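Local coordinates for PreproPTTH (Bombyx mori, PDB 5AOQ), which acts, in its mature form cut from the C-terminal part of the precursor, as a neurohormone recognised by the receptor tyrosine kinase Torso, probably helping to time metamorphosis, at residues N29-F34 / T62-R67; R33-R38 / H90-A95; P50-K55 / C96-D101. The protein carries 1 engineered substitution. All coordinates share one frame; numbering follows the deposited sequence.

Contact 1. Residues N29-F34 / T62-R67; sequences NSVPRF and TILKRR
P32 and I63 meet in the tightly packed part of this contact, where the loop 29-34 runs nearly antiparallel to the end of strand 55-65. The P32 ring presents its CG to CG1 of I63 at 3.6 Å, and the two side chains cross obliquely. The other branch of I63 serves S30: CG2 lies 3.8 Å from OG of S30. I63 can do both because CG1 stands anti to its carbonyl carbon (chi1 -71°), while CG2 is anti to the backbone N, beside the carbonyl carbon. The S30 hydroxyl is not left without a polar partner, as it hydrogen-bonds the carbonyl of L26. V31 and L64 lie side by side and point the same way. CG2 of V31 touches CB of L64 at 3.9 Å. W85 packs on both, and the second subunit reaches them with its own I77 and L64.

The solvent side is at N29 and R66. Both are partly exposed, whereas S30, I63 and L64 are buried. Here the contact rests on the aliphatic part of the arginine. CD of R66 lies 3.6 Å from CB of N29, and CG of R66 lies 3.3 Å from the backbone O of N29. The guanidinium plane of R66 is turned 41° from the N29 amide and makes no hydrogen bond to it. No hydrogen bond joins the two segments at all. The arrangement is apolar packing of one hairpin's connecting loop on a strand of the other, within the elongated two-hairpin architecture of cystine-knot hormones.

Contact 2. Residues R33-R38 / H90-A95; sequences RFIETR and HPVSVA
OE2 of E36 is gripped by two nitrogens of R38, a residue that also lies along V94 of the other strand. This salt bridge sits where the two beta-hairpins of the cystine-knot fold meet. NE of R38 is 2.9 Å from OE2 of E36, and NH2 of R38 is 3.0 Å from the same oxygen. Both donors come from one face of the carboxylate, well above its plane, yet the oxygen lies nearly in the guanidinium plane. The paired grip should limit rotation of the guanidinium. Its NH2 also hydrogen-bonds O of L58 in the second subunit, and Y59 of that subunit bonds the backbone O of E36. The touching residues are all buried, and the second subunit covers this side.

Strands 35-38 and 90-95 do not pair as a regular sheet. Their directions differ by 57°, and they come close near R38 and V94. The sound backbone link is R38 N to S93 O, 2.9 Å with an angle of 160° at the hydrogen. The hydroxyl of S93 also faces O of R38, but that bond is modelled too short for its length to be trusted. The R38 chain runs extended from CG to NE and passes V94, with CD 3.3 Å from O of V94.

Nearer the start of both segments, V92 packs on T37 and I35. With chi1 at 63°, its CG2 is anti to the backbone N, which places it against both. CG2 of V92 meets CG2 of T37 at 3.6 Å and reaches CG2 of I35 at 4.3 Å.

Contact 3. Residues P50-K55 / C96-D101; sequences PPYICK and CLCTRD
This is a largely surface contact at the knot end of the molecule, where two chain segments run roughly antiparallel beside the disulfides. K55 and L97 form an antiparallel hydrogen-bonded pair. L97 N donates to K55 O at 3.0 Å with an angle of 154°. The return bond, from K55 N to L97 O, is modelled too short for its length to carry weight.

The side chains of K55 and L97 lie alongside each other, pointing the same way. K55 is extended beyond CG, and its CE rests 3.5 Å from CD1 of L97. T99 lies along the same lysine, its CB 4.1 Å from CD of K55.

C98 is the centre of an inverse gamma turn. Its SG lies 3.4 Å from CB of Y52. The Y52 ring turns an edge to the backbone N of R100, with CD2 3.5 Å from that nitrogen.

The three cysteines here bond outward: C54 to C17, C96 to C40 and C98 to C48. These disulfides fit the cystine-knot class. The K55-L97 pair lies at the open end of the hairpin of strands 55-65 and 86-97, with L97 of the second subunit packing on L97.

In the fold
The three contacts are spread along the hairpin of strands 55-65 and 86-97. The centre of contact 2 is about 3 Å from the centre of the chain. Contacts 1 and 3 lie on opposite sides of it, their centres about 14 Å and 19 Å from that of contact 2. The ranges of contacts 1 and 2 overlap at R33 and F34, and I63 touches H90. Both join the hairpin of strands 20-24 and 35-39 to the longer one. Contact 3 follows contact 2 along strand 86-97 into the disulfide region. The two hairpins are thus held together beside a disulfide-linked end. All three contacts reach the second subunit, and F34 stacks on H202 of Torso.

Contact 1. Residues N29-F34 / T62-R67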
loop_
_atom_site.group_PDB
_atom_site.type_symbol
_atom_site.label_atom_id
_atom_site.label_comp_id
_atom_site.label_asym_id
_atom_site.label_seq_id
_atom_site.Cartn_x
_atom_site.Cartn_y
_atom_site.Cartn_z
ATOM N N ASN D 29 2.057 -9.245 6.623
ATOM C CA ASN D 29 2.868 -8.055 6.852
ATOM C C ASN D 29 2.871 -7.104 5.658
ATOM O O ASN D 29 3.198 -5.926 5.795
ATOM C CB ASN D 29 4.305 -8.459 7.188
ATOM C CG ASN D 29 4.426 -9.088 8.563
ATOM O OD1 ASN D 29 3.424 -9.363 9.223
ATOM N ND2 ASN D 29 5.658 -9.317 9.002
ATOM N N SER D 30 2.505 -7.618 4.487
ATOM C CA SER D 30 2.446 -6.805 3.277
ATOM C C SER D 30 1.104 -6.094 3.179
ATOM O O SER D 30 0.061 -6.683 3.473
ATOM C CB SER D 30 2.672 -7.670 2.035
ATOM O OG SER D 30 3.934 -8.313 2.080
ATOM N N VAL D 31 1.129 -4.828 2.773
ATOM C CA VAL D 31 -0.103 -4.066 2.611
ATOM C C VAL D 31 -0.935 -4.708 1.503
ATOM O O VAL D 31 -2.101 -5.033 1.720
ATOM C CB VAL D 31 0.182 -2.574 2.311
ATOM C CG1 VAL D 31 -1.081 -1.854 1.837
ATOM C CG2 VAL D 31 0.759 -1.895 3.539
ATOM N N PRO D 32 -0.339 -4.901 0.313
ATOM C CA PRO D 32 -0.993 -5.773 -0.664
ATOM C C PRO D 32 -0.668 -7.230 -0.359
ATOM O O PRO D 32 0.348 -7.739 -0.830
ATOM C CB PRO D 32 -0.386 -5.326 -1.992
ATOM C CG PRO D 32 0.981 -4.879 -1.627
ATOM C CD PRO D 32 0.864 -4.263 -0.254
ATOM N N ARG D 33 -1.506 -7.886 0.436
ATOM C CA ARG D 33 -1.221 -9.247 0.866
ATOM C C ARG D 33 -1.262 -10.199 -0.322
ATOM O O ARG D 33 -0.224 -10.646 -0.805
ATOM C CB ARG D 33 -2.217 -9.696 1.938
ATOM C CG ARG D 33 -1.960 -11.098 2.466
ATOM C CD ARG D 33 -2.883 -11.441 3.620
ATOM N NE ARG D 33 -2.647 -12.791 4.125
ATOM C CZ ARG D 33 -3.231 -13.300 5.206
ATOM N NH1 ARG D 33 -4.093 -12.576 5.906
ATOM N NH2 ARG D 33 -2.952 -14.539 5.587
ATOM N N PHE D 34 -2.464 -10.490 -0.802
ATOM C CA PHE D 34 -2.632 -11.428 -1.902
ATOM C C PHE D 34 -2.254 -10.792 -3.235
ATOM O O PHE D 34 -2.831 -9.779 -3.633
ATOM C CB PHE D 34 -4.075 -11.926 -1.955
ATOM C CG PHE D 34 -4.545 -12.559 -0.680
ATOM C CD1 PHE D 34 -4.256 -13.886 -0.405
ATOM C CD2 PHE D 34 -5.268 -11.829 0.248
ATOM C CE1 PHE D 34 -4.687 -14.474 0.766
ATOM C CE2 PHE D 34 -5.700 -12.412 1.423
ATOM C CZ PHE D 34 -5.409 -13.736 1.683
ATOM N N THR D 62 4.785 -2.493 -6.522
ATOM C CA THR D 62 5.344 -1.966 -5.280
ATOM C C THR D 62 4.657 -2.563 -4.053
ATOM O O THR D 62 3.429 -2.595 -3.973
ATOM C CB THR D 62 5.221 -0.431 -5.228
ATOM O OG1 THR D 62 5.775 0.139 -6.419
ATOM C CG2 THR D 62 5.950 0.124 -4.018
ATOM N N ILE D 63 5.465 -3.035 -3.105
ATOM C CA ILE D 63 4.963 -3.558 -1.833
ATOM C C ILE D 63 5.603 -2.812 -0.663
ATOM O O ILE D 63 6.756 -2.391 -0.748
ATOM C CB ILE D 63 5.230 -5.078 -1.700
ATOM C CG1 ILE D 63 4.335 -5.857 -2.662
ATOM C CG2 ILE D 63 4.990 -5.566 -0.272
ATOM C CD1 ILE D 63 4.997 -6.181 -3.969
ATOM N N LEU D 64 4.851 -2.663 0.426
ATOM C CA LEU D 64 5.326 -1.953 1.611
ATOM C C LEU D 64 5.719 -2.923 2.724
ATOM O O LEU D 64 5.017 -3.903 2.977
ATOM C CB LEU D 64 4.251 -0.990 2.122
ATOM C CG LEU D 64 3.787 0.111 1.163
ATOM C CD1 LEU D 64 2.721 0.973 1.816
ATOM C CD2 LEU D 64 4.952 0.968 0.707
ATOM N N LYS D 65 6.843 -2.642 3.384
ATOM C CA LYS D 65 7.338 -3.480 4.479
ATOM C C LYS D 65 7.011 -2.867 5.844
ATOM O O LYS D 65 6.655 -1.693 5.931
ATOM C CB LYS D 65 8.848 -3.694 4.344
ATOM C CG LYS D 65 9.276 -4.304 3.011
ATOM C CD LYS D 65 8.835 -5.759 2.866
ATOM C CE LYS D 65 9.686 -6.695 3.714
ATOM N NZ LYS D 65 9.327 -8.126 3.501
ATOM N N ARG D 66 7.152 -3.664 6.903
ATOM C CA ARG D 66 6.680 -3.287 8.237
ATOM C C ARG D 66 7.807 -2.929 9.219
ATOM O O ARG D 66 8.961 -2.762 8.825
ATOM C CB ARG D 66 5.823 -4.426 8.808
ATOM C CG ARG D 66 4.363 -4.355 8.403
ATOM C CD ARG D 66 3.562 -5.489 9.020
ATOM N NE ARG D 66 3.467 -5.380 10.475
ATOM C CZ ARG D 66 2.509 -4.724 11.125
ATOM N NH1 ARG D 66 1.543 -4.102 10.459
ATOM N NH2 ARG D 66 2.514 -4.690 12.451
ATOM N N ARG D 67 7.441 -2.810 10.495
ATOM C CA ARG D 67 8.338 -2.365 11.559
ATOM C C ARG D 67 9.591 -3.227 11.716
ATOM O O ARG D 67 10.670 -2.710 12.008
ATOM C CB ARG D 67 7.586 -2.344 12.895
ATOM C CG ARG D 67 6.271 -1.567 12.879
ATOM C CD ARG D 67 5.456 -1.810 14.145
ATOM N NE ARG D 67 5.144 -3.224 14.343
ATOM C CZ ARG D 67 4.318 -3.689 15.275
ATOM N NH1 ARG D 67 3.703 -2.855 16.103
ATOM N NH2 ARG D 67 4.100 -4.993 15.377
#

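Contact 2. Residues R33-R38 / H90-A95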
loop_
_atom_site.group_PDB
_atom_site.type_symbol
_atom_site.label_atom_id
_atom_site.label_comp_id
_atom_site.label_asym_id
_atom_site.label_seq_id
_atom_site.Cartn_x
_atom_site.Cartn_y
_atom_site.Cartn_z
ATOM N N ARG D 33 -1.506 -7.886 0.436
ATOM C CA ARG D 33 -1.221 -9.247 0.866
ATOM C C ARG D 33 -1.262 -10.199 -0.322
ATOM O O ARG D 33 -0.224 -10.646 -0.805
ATOM C CB ARG D 33 -2.217 -9.696 1.938
ATOM C CG ARG D 33 -1.960 -11.098 2.466
ATOM C CD ARG D 33 -2.883 -11.441 3.620
ATOM N NE ARG D 33 -2.647 -12.791 4.125
ATOM C CZ ARG D 33 -3.231 -13.300 5.206
ATOM N NH1 ARG D 33 -4.093 -12.576 5.906
ATOM N NH2 ARG D 33 -2.952 -14.539 5.587
ATOM N N PHE D 34 -2.464 -10.490 -0.802
ATOM C CA PHE D 34 -2.632 -11.428 -1.902
ATOM C C PHE D 34 -2.254 -10.792 -3.235
ATOM O O PHE D 34 -2.831 -9.779 -3.633
ATOM C CB PHE D 34 -4.075 -11.926 -1.955
ATOM C CG PHE D 34 -4.545 -12.559 -0.680
ATOM C CD1 PHE D 34 -4.256 -13.886 -0.405
ATOM C CD2 PHE D 34 -5.268 -11.829 0.248
ATOM C CE1 PHE D 34 -4.687 -14.474 0.766
ATOM C CE2 PHE D 34 -5.700 -12.412 1.423
ATOM C CZ PHE D 34 -5.409 -13.736 1.683
ATOM N N ILE D 35 -1.281 -11.392 -3.915
ATOM C CA ILE D 35 -0.836 -10.916 -5.222
ATOM C C ILE D 35 -1.223 -11.905 -6.316
ATOM O O ILE D 35 -1.102 -13.117 -6.142
ATOM C CB ILE D 35 0.699 -10.683 -5.245
ATOM C CG1 ILE D 35 1.037 -9.239 -4.880
ATOM C CG2 ILE D 35 1.301 -10.991 -6.618
ATOM C CD1 ILE D 35 0.379 -8.739 -3.616
ATOM N N GLU D 36 -1.686 -11.370 -7.441
ATOM C CA GLU D 36 -2.065 -12.182 -8.591
ATOM C C GLU D 36 -0.853 -12.464 -9.475
ATOM O O GLU D 36 -0.189 -11.538 -9.941
ATOM C CB GLU D 36 -3.163 -11.481 -9.396
ATOM C CG GLU D 36 -3.633 -12.250 -10.622
ATOM C CD GLU D 36 -4.759 -11.544 -11.353
ATOM O OE1 GLU D 36 -5.368 -10.624 -10.770
ATOM O OE2 GLU D 36 -5.036 -11.909 -12.515
ATOM N N THR D 37 -0.570 -13.746 -9.697
ATOM C CA THR D 37 0.566 -14.162 -10.517
ATOM C C THR D 37 0.110 -15.046 -11.675
ATOM O O THR D 37 -0.491 -16.095 -11.459
ATOM C CB THR D 37 1.609 -14.929 -9.678
ATOM O OG1 THR D 37 2.033 -14.116 -8.578
ATOM C CG2 THR D 37 2.821 -15.307 -10.523
ATOM N N ARG D 38 0.412 -14.618 -12.900
ATOM C CA ARG D 38 0.028 -15.357 -14.101
ATOM C C ARG D 38 1.239 -16.030 -14.738
ATOM O O ARG D 38 1.945 -15.420 -15.540
ATOM C CB ARG D 38 -0.641 -14.421 -15.110
ATOM C CG ARG D 38 -1.891 -13.738 -14.583
ATOM C CD ARG D 38 -2.370 -12.647 -15.522
ATOM N NE ARG D 38 -3.543 -11.951 -15.003
ATOM C CZ ARG D 38 -4.098 -10.885 -15.572
ATOM N NH1 ARG D 38 -3.588 -10.380 -16.689
ATOM N NH2 ARG D 38 -5.163 -10.319 -15.021
ATOM N N HIS D 90 8.672 -5.300 -6.857
ATOM C CA HIS D 90 8.445 -6.737 -6.877
ATOM C C HIS D 90 8.029 -7.190 -8.274
ATOM O O HIS D 90 6.873 -7.018 -8.664
ATOM C CB HIS D 90 7.374 -7.117 -5.855
ATOM C CG HIS D 90 7.298 -8.585 -5.571
ATOM N ND1 HIS D 90 8.398 -9.333 -5.212
ATOM C CD2 HIS D 90 6.250 -9.443 -5.590
ATOM C CE1 HIS D 90 8.033 -10.588 -5.025
ATOM N NE2 HIS D 90 6.734 -10.682 -5.247
ATOM N N PRO D 91 8.977 -7.754 -9.043
ATOM C CA PRO D 91 8.607 -8.278 -10.359
ATOM C C PRO D 91 7.784 -9.552 -10.237
ATOM O O PRO D 91 8.112 -10.412 -9.419
ATOM C CB PRO D 91 9.957 -8.552 -11.022
ATOM C CG PRO D 91 10.880 -8.811 -9.891
ATOM C CD PRO D 91 10.415 -7.928 -8.768
ATOM N N VAL D 92 6.725 -9.660 -11.031
ATOM C CA VAL D 92 5.882 -10.849 -11.017
ATOM C C VAL D 92 5.393 -11.175 -12.424
ATOM O O VAL D 92 5.193 -10.280 -13.248
ATOM C CB VAL D 92 4.674 -10.662 -10.065
ATOM C CG1 VAL D 92 3.776 -9.523 -10.543
ATOM C CG2 VAL D 92 3.883 -11.957 -9.929
ATOM N N SER D 93 5.211 -12.463 -12.697
ATOM C CA SER D 93 4.655 -12.900 -13.968
ATOM C C SER D 93 3.230 -12.388 -14.106
ATOM O O SER D 93 2.420 -12.544 -13.194
ATOM C CB SER D 93 4.681 -14.424 -14.082
ATOM O OG SER D 93 4.182 -14.845 -15.340
ATOM N N VAL D 94 2.933 -11.778 -15.250
ATOM C CA VAL D 94 1.629 -11.165 -15.470
ATOM C C VAL D 94 1.068 -11.542 -16.845
ATOM O O VAL D 94 -0.035 -11.137 -17.212
ATOM C CB VAL D 94 1.721 -9.628 -15.330
ATOM C CG1 VAL D 94 2.322 -8.990 -16.585
ATOM C CG2 VAL D 94 0.357 -9.044 -15.019
ATOM N N ALA D 95 1.833 -12.320 -17.602
ATOM C CA ALA D 95 1.381 -12.819 -18.894
ATOM C C ALA D 95 2.347 -13.883 -19.387
ATOM O O ALA D 95 3.479 -13.965 -18.909
ATOM C CB ALA D 95 1.272 -11.684 -19.907
#

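Contact 3. Residues P50-K55 / C96-D101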
loop_
_atom_site.group_PDB
_atom_site.type_symbol
_atom_site.label_atom_id
_atom_site.label_comp_id
_atom_site.label_asym_id
_atom_site.label_seq_id
_atom_site.Cartn_x
_atom_site.Cartn_y
_atom_site.Cartn_z
ATOM N N PRO D 50 9.622 -23.484 -31.628
ATOM C CA PRO D 50 10.824 -22.652 -31.807
ATOM C C PRO D 50 10.979 -22.001 -33.186
ATOM O O PRO D 50 10.301 -22.408 -34.130
ATOM C CB PRO D 50 11.961 -23.637 -31.545
ATOM C CG PRO D 50 11.397 -24.572 -30.559
ATOM C CD PRO D 50 9.946 -24.729 -30.906
ATOM N N PRO D 51 11.887 -21.012 -33.310
ATOM C CA PRO D 51 12.888 -20.575 -32.320
ATOM C C PRO D 51 12.326 -19.895 -31.069
ATOM O O PRO D 51 13.064 -19.688 -30.105
ATOM C CB PRO D 51 13.749 -19.573 -33.110
ATOM C CG PRO D 51 13.404 -19.779 -34.547
ATOM C CD PRO D 51 11.987 -20.230 -34.553
ATOM N N TYR D 52 11.044 -19.552 -31.089
ATOM C CA TYR D 52 10.407 -18.885 -29.960
ATOM C C TYR D 52 10.015 -19.837 -28.832
ATOM O O TYR D 52 9.626 -20.980 -29.074
ATOM C CB TYR D 52 9.177 -18.118 -30.443
ATOM C CG TYR D 52 9.463 -17.205 -31.615
ATOM C CD1 TYR D 52 9.385 -17.672 -32.921
ATOM C CD2 TYR D 52 9.822 -15.878 -31.415
ATOM C CE1 TYR D 52 9.650 -16.844 -33.994
ATOM C CE2 TYR D 52 10.089 -15.041 -32.483
ATOM C CZ TYR D 52 10.003 -15.529 -33.771
ATOM O OH TYR D 52 10.268 -14.701 -34.837
ATOM N N ILE D 53 10.130 -19.349 -27.598
ATOM C CA ILE D 53 9.689 -20.084 -26.417
ATOM C C ILE D 53 8.813 -19.193 -25.554
ATOM O O ILE D 53 8.986 -17.976 -25.518
ATOM C CB ILE D 53 10.868 -20.601 -25.559
ATOM C CG1 ILE D 53 10.332 -21.469 -24.415
ATOM C CG2 ILE D 53 11.677 -19.442 -24.987
ATOM C CD1 ILE D 53 11.342 -22.429 -23.827
ATOM N N CYS D 54 7.861 -19.807 -24.869
ATOM C CA CYS D 54 6.932 -19.076 -24.023
ATOM C C CYS D 54 7.667 -18.437 -22.849
ATOM O O CYS D 54 8.291 -19.131 -22.047
ATOM C CB CYS D 54 5.833 -19.999 -23.508
ATOM S SG CYS D 54 4.811 -20.735 -24.794
ATOM N N LYS D 55 7.588 -17.113 -22.755
ATOM C CA LYS D 55 8.198 -16.380 -21.654
ATOM C C LYS D 55 7.124 -16.065 -20.637
ATOM O O LYS D 55 5.939 -16.118 -20.951
ATOM C CB LYS D 55 8.838 -15.067 -22.137
ATOM C CG LYS D 55 7.829 -13.909 -22.322
ATOM C CD LYS D 55 8.486 -12.564 -22.603
ATOM C CE LYS D 55 7.417 -11.494 -22.802
ATOM N NZ LYS D 55 7.934 -10.100 -22.793
ATOM N N CYS D 96 1.891 -14.704 -20.329
ATOM C CA CYS D 96 2.751 -15.690 -20.972
ATOM C C CYS D 96 2.810 -15.401 -22.469
ATOM O O CYS D 96 1.790 -15.455 -23.157
ATOM C CB CYS D 96 2.249 -17.111 -20.713
ATOM S SG CYS D 96 3.443 -18.388 -21.176
ATOM N N LEU D 97 4.007 -15.093 -22.964
ATOM C CA LEU D 97 4.183 -14.622 -24.334
ATOM C C LEU D 97 5.272 -15.413 -25.061
ATOM O O LEU D 97 6.228 -15.873 -24.444
ATOM C CB LEU D 97 4.514 -13.129 -24.325
ATOM C CG LEU D 97 3.501 -12.261 -23.565
ATOM C CD1 LEU D 97 4.000 -10.833 -23.387
ATOM C CD2 LEU D 97 2.156 -12.263 -24.273
ATOM N N CYS D 98 5.120 -15.562 -26.374
ATOM C CA CYS D 98 6.000 -16.423 -27.160
ATOM C C CYS D 98 7.177 -15.658 -27.773
ATOM O O CYS D 98 7.366 -15.669 -28.991
ATOM C CB CYS D 98 5.197 -17.120 -28.264
ATOM S SG CYS D 98 6.093 -18.494 -29.085
ATOM N N THR D 99 7.960 -14.996 -26.925
ATOM C CA THR D 99 9.197 -14.346 -27.358
ATOM C C THR D 99 10.380 -15.291 -27.173
ATOM O O THR D 99 10.565 -15.860 -26.098
ATOM C CB THR D 99 9.466 -13.042 -26.573
ATOM O OG1 THR D 99 8.391 -12.120 -26.780
ATOM C CG2 THR D 99 10.780 -12.397 -27.020
ATOM N N ARG D 100 11.189 -15.442 -28.218
ATOM C CA ARG D 100 12.329 -16.356 -28.186
ATOM C C ARG D 100 13.358 -15.944 -27.139
ATOM O O ARG D 100 13.280 -14.856 -26.569
ATOM C CB ARG D 100 12.995 -16.420 -29.562
ATOM C CG ARG D 100 13.738 -15.152 -29.936
ATOM C CD ARG D 100 14.249 -15.192 -31.362
ATOM N NE ARG D 100 15.001 -13.984 -31.682
ATOM C CZ ARG D 100 15.523 -13.715 -32.875
ATOM N NH1 ARG D 100 15.377 -14.568 -33.881
ATOM N NH2 ARG D 100 16.191 -12.585 -33.061
ATOM N N ASP D 101 14.326 -16.822 -26.895
ATOM C CA ASP D 101 15.399 -16.527 -25.953
ATOM C C ASP D 101 16.421 -15.605 -26.611
ATOM O O ASP D 101 16.581 -15.616 -27.832
ATOM C CB ASP D 101 16.068 -17.816 -25.469
ATOM C CG ASP D 101 16.877 -18.500 -26.554
ATOM O OD1 ASP D 101 16.455 -18.464 -27.729
ATOM O OD2 ASP D 101 17.937 -19.076 -26.229
#